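Local coordinates for protein 2,4-dihydroxyhept-2-ene-1,7-dioic acid aldolase (Kordia algicida OT-1, PDB 6BDE) that probably senses nitric oxide through a bound heme, as a signalling protein of the heme nitric oxide/oxygen (H-NOX) family, at residues A[2-5]-A[6-10]. The protein carries 1 engineered substitution. Sequence-based numbering, arbitrary orientation.
Sequences KGII and FTEFL. With HEM (protoporphyrin IX containing Fe), chain B.
Thr7 N donates to Gly3 O at 2.9 Å, closing the first turn of helix 3-17, the N-terminal helix of this H-NOX fold, whose start abuts the heme. Along this helix the environment changes from one side to the other. On the buried face packing is close: Phe6 CD2 lies 3.6 Å from Lys2 O, which sits at the ring edge, near its plane, while Tyr37 stacks on the same ring. Ile5 faces the cofactor instead, its CD1 meeting the propionate carbon CAA of the heme at 3.6 Å. Phe9 N closes a further turn on Ile5 O, and the Phe9 ring leads off to Met48, Leu52 and Leu55 of helix 45-59. Ile4, Thr7 and Glu8, all partly exposed, make the looser side, although Glu8 leans on Tyr70 and Val77 of helix 63-81. Ile4, with CG1 anti to its own N (chi1 -180°), runs alongside Glu8 and brings CD1 to 3.8 Å from Glu8 CG. With its hydroxyl held between backbone N and carbonyl carbon (chi1 59°), Thr7 OG1 donates to Ile4 O at 3.2 Å from above the carbonyl plane. Glu8 N reaches that oxygen from the same face, so two donors share it. A valine in place of Thr7 would probably cost Ile4 O its second donor, leaving the amide of Glu8 to hold it. At the helix start Lys2 divides its roles: NZ bonds to Thr42 OG1 and Ile40 O, whereas Lys2 N donates to heme O2A at 2.7 Å, with an N-H...O angle of 165°.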
loop_
_atom_site.group_PDB
_atom_site.type_symbol
_atom_site.label_atom_id
_atom_site.label_comp_id
_atom_site.label_asym_id
_atom_site.label_seq_id
_atom_site.Cartn_x
_atom_site.Cartn_y
_atom_site.Cartn_z
ATOM N N LYS A 2 -11.980 1.913 2.342
ATOM C CA LYS A 2 -12.278 2.316 3.708
ATOM C C LYS A 2 -11.750 3.720 3.984
ATOM O O LYS A 2 -10.773 4.174 3.382
ATOM C CB LYS A 2 -11.676 1.323 4.704
ATOM C CG LYS A 2 -12.299 -0.064 4.647
ATOM C CD LYS A 2 -13.821 0.004 4.681
ATOM C CE LYS A 2 -14.333 0.512 6.022
ATOM N NZ LYS A 2 -15.792 0.806 5.984
ATOM N N GLY A 3 -12.416 4.411 4.912
ATOM C CA GLY A 3 -12.067 5.787 5.212
ATOM C C GLY A 3 -10.715 5.961 5.870
ATOM O O GLY A 3 -10.136 7.049 5.787
ATOM N N ILE A 4 -10.199 4.916 6.525
ATOM C CA ILE A 4 -8.877 5.007 7.139
ATOM C C ILE A 4 -7.811 5.255 6.081
ATOM O O ILE A 4 -6.809 5.932 6.343
ATOM C CB ILE A 4 -8.583 3.737 7.965
ATOM C CG1 ILE A 4 -7.201 3.821 8.618
ATOM C CG2 ILE A 4 -8.702 2.488 7.101
ATOM C CD1 ILE A 4 -7.125 4.814 9.757
ATOM N N ILE A 5 -8.012 4.732 4.870
ATOM C CA ILE A 5 -7.067 4.983 3.787
ATOM C C ILE A 5 -7.113 6.448 3.373
ATOM O O ILE A 5 -6.081 7.048 3.051
ATOM C CB ILE A 5 -7.357 4.046 2.602
ATOM C CG1 ILE A 5 -7.443 2.598 3.083
ATOM C CG2 ILE A 5 -6.284 4.185 1.535
ATOM C CD1 ILE A 5 -6.161 2.089 3.703
ATOM N N PHE A 6 -8.305 7.051 3.383
ATOM C CA PHE A 6 -8.430 8.458 3.014
ATOM C C PHE A 6 -7.843 9.365 4.089
ATOM O O PHE A 6 -7.092 10.298 3.785
ATOM C CB PHE A 6 -9.899 8.807 2.767
ATOM C CG PHE A 6 -10.432 8.309 1.455
ATOM C CD1 PHE A 6 -10.271 9.053 0.297
ATOM C CD2 PHE A 6 -11.104 7.100 1.380
ATOM C CE1 PHE A 6 -10.767 8.597 -0.911
ATOM C CE2 PHE A 6 -11.602 6.639 0.176
ATOM C CZ PHE A 6 -11.432 7.389 -0.972
ATOM N N THR A 7 -8.176 9.103 5.356
ATOM C CA THR A 7 -7.745 9.989 6.435
ATOM C C THR A 7 -6.230 9.979 6.597
ATOM O O THR A 7 -5.608 11.036 6.757
ATOM C CB THR A 7 -8.427 9.593 7.745
ATOM O OG1 THR A 7 -8.096 8.237 8.070
ATOM C CG2 THR A 7 -9.939 9.728 7.622
ATOM N N GLU A 8 -5.616 8.794 6.560
ATOM C CA GLU A 8 -4.164 8.711 6.684
ATOM C C GLU A 8 -3.463 9.321 5.477
ATOM O O GLU A 8 -2.370 9.883 5.617
ATOM C CB GLU A 8 -3.729 7.258 6.868
ATOM C CG GLU A 8 -4.179 6.631 8.179
ATOM C CD GLU A 8 -3.439 7.186 9.382
ATOM O OE1 GLU A 8 -2.342 7.755 9.200
ATOM O OE2 GLU A 8 -3.956 7.052 10.511
ATOM N N PHE A 9 -4.071 9.221 4.293
ATOM C CA PHE A 9 -3.467 9.795 3.094
ATOM C C PHE A 9 -3.454 11.316 3.163
ATOM O O PHE A 9 -2.412 11.947 2.952
ATOM C CB PHE A 9 -4.218 9.314 1.850
ATOM C CG PHE A 9 -3.851 10.051 0.592
ATOM C CD1 PHE A 9 -2.636 9.824 -0.032
ATOM C CD2 PHE A 9 -4.726 10.966 0.029
ATOM C CE1 PHE A 9 -2.297 10.500 -1.192
ATOM C CE2 PHE A 9 -4.393 11.646 -1.130
ATOM C CZ PHE A 9 -3.177 11.411 -1.742
ATOM N N LEU A 10 -4.605 11.923 3.463
ATOM C CA LEU A 10 -4.661 13.378 3.545
ATOM C C LEU A 10 -3.837 13.907 4.711
ATOM O O LEU A 10 -3.329 15.031 4.647
ATOM C CB LEU A 10 -6.113 13.841 3.652
ATOM C CG LEU A 10 -7.008 13.452 2.471
ATOM C CD1 LEU A 10 -8.444 13.884 2.718
ATOM C CD2 LEU A 10 -6.474 14.043 1.172
HETATM C CHA HEM B . -5.806 -2.327 0.952
HETATM C CHB HEM B . -5.290 -3.692 6.182
HETATM C CHC HEM B . -0.478 -6.146 5.084
HETATM C CHD HEM B . -0.874 -4.563 -0.118
HETATM C C1A HEM B . -5.738 -2.699 2.613
HETATM C C2A HEM B . -6.733 -1.943 3.277
HETATM C C3A HEM B . -6.602 -2.284 4.561
HETATM C C4A HEM B . -5.539 -3.209 4.575
HETATM C CMA HEM B . -7.426 -1.788 5.748
HETATM C CAA HEM B . -7.751 -0.981 2.664
HETATM C CBA HEM B . -8.993 -1.790 2.280
HETATM C CGA HEM B . -10.117 -0.884 1.784
HETATM O O1A HEM B . -11.272 -1.356 1.612
HETATM O O2A HEM B . -9.895 0.333 1.548
HETATM C C1B HEM B . -3.817 -4.445 6.132
HETATM C C2B HEM B . -3.097 -4.757 7.458
HETATM C C3B HEM B . -1.868 -5.387 7.100
HETATM C C4B HEM B . -1.889 -5.438 5.601
HETATM C CMB HEM B . -3.609 -4.460 8.867
HETATM C CAB HEM B . -0.773 -5.918 8.019
HETATM C CBB HEM B . -1.046 -6.818 8.940
HETATM C C1C HEM B . -0.439 -5.692 3.433
HETATM C C2C HEM B . 0.857 -5.872 2.900
HETATM C C3C HEM B . 0.752 -5.480 1.619
HETATM C C4C HEM B . -0.595 -5.099 1.470
HETATM C CMC HEM B . 2.098 -6.398 3.618
HETATM C CAC HEM B . 1.845 -5.464 0.555
HETATM C CBC HEM B . 1.873 -6.406 -0.362
HETATM C C1D HEM B . -2.359 -3.801 0.020
HETATM C C2D HEM B . -2.604 -2.969 -1.216
HETATM C C3D HEM B . -3.871 -2.363 -0.999
HETATM C C4D HEM B . -4.352 -2.854 0.384
HETATM C CMD HEM B . -1.707 -2.819 -2.443
HETATM C CAD HEM B . -4.604 -1.418 -1.952
HETATM C CBD HEM B . -5.922 -2.025 -2.423
HETATM C CGD HEM B . -5.710 -2.681 -3.782
HETATM O O1D HEM B . -4.539 -2.864 -4.209
HETATM O O2D HEM B . -6.704 -3.040 -4.465
HETATM N NA HEM B . -4.870 -3.490 3.373
HETATM N NB HEM B . -3.018 -4.810 4.865
HETATM N NC HEM B . -1.421 -5.139 2.604
HETATM N ND HEM B . -3.346 -3.752 1.134
HETATM FE FE HEM B . -3.387 -4.773 2.878
#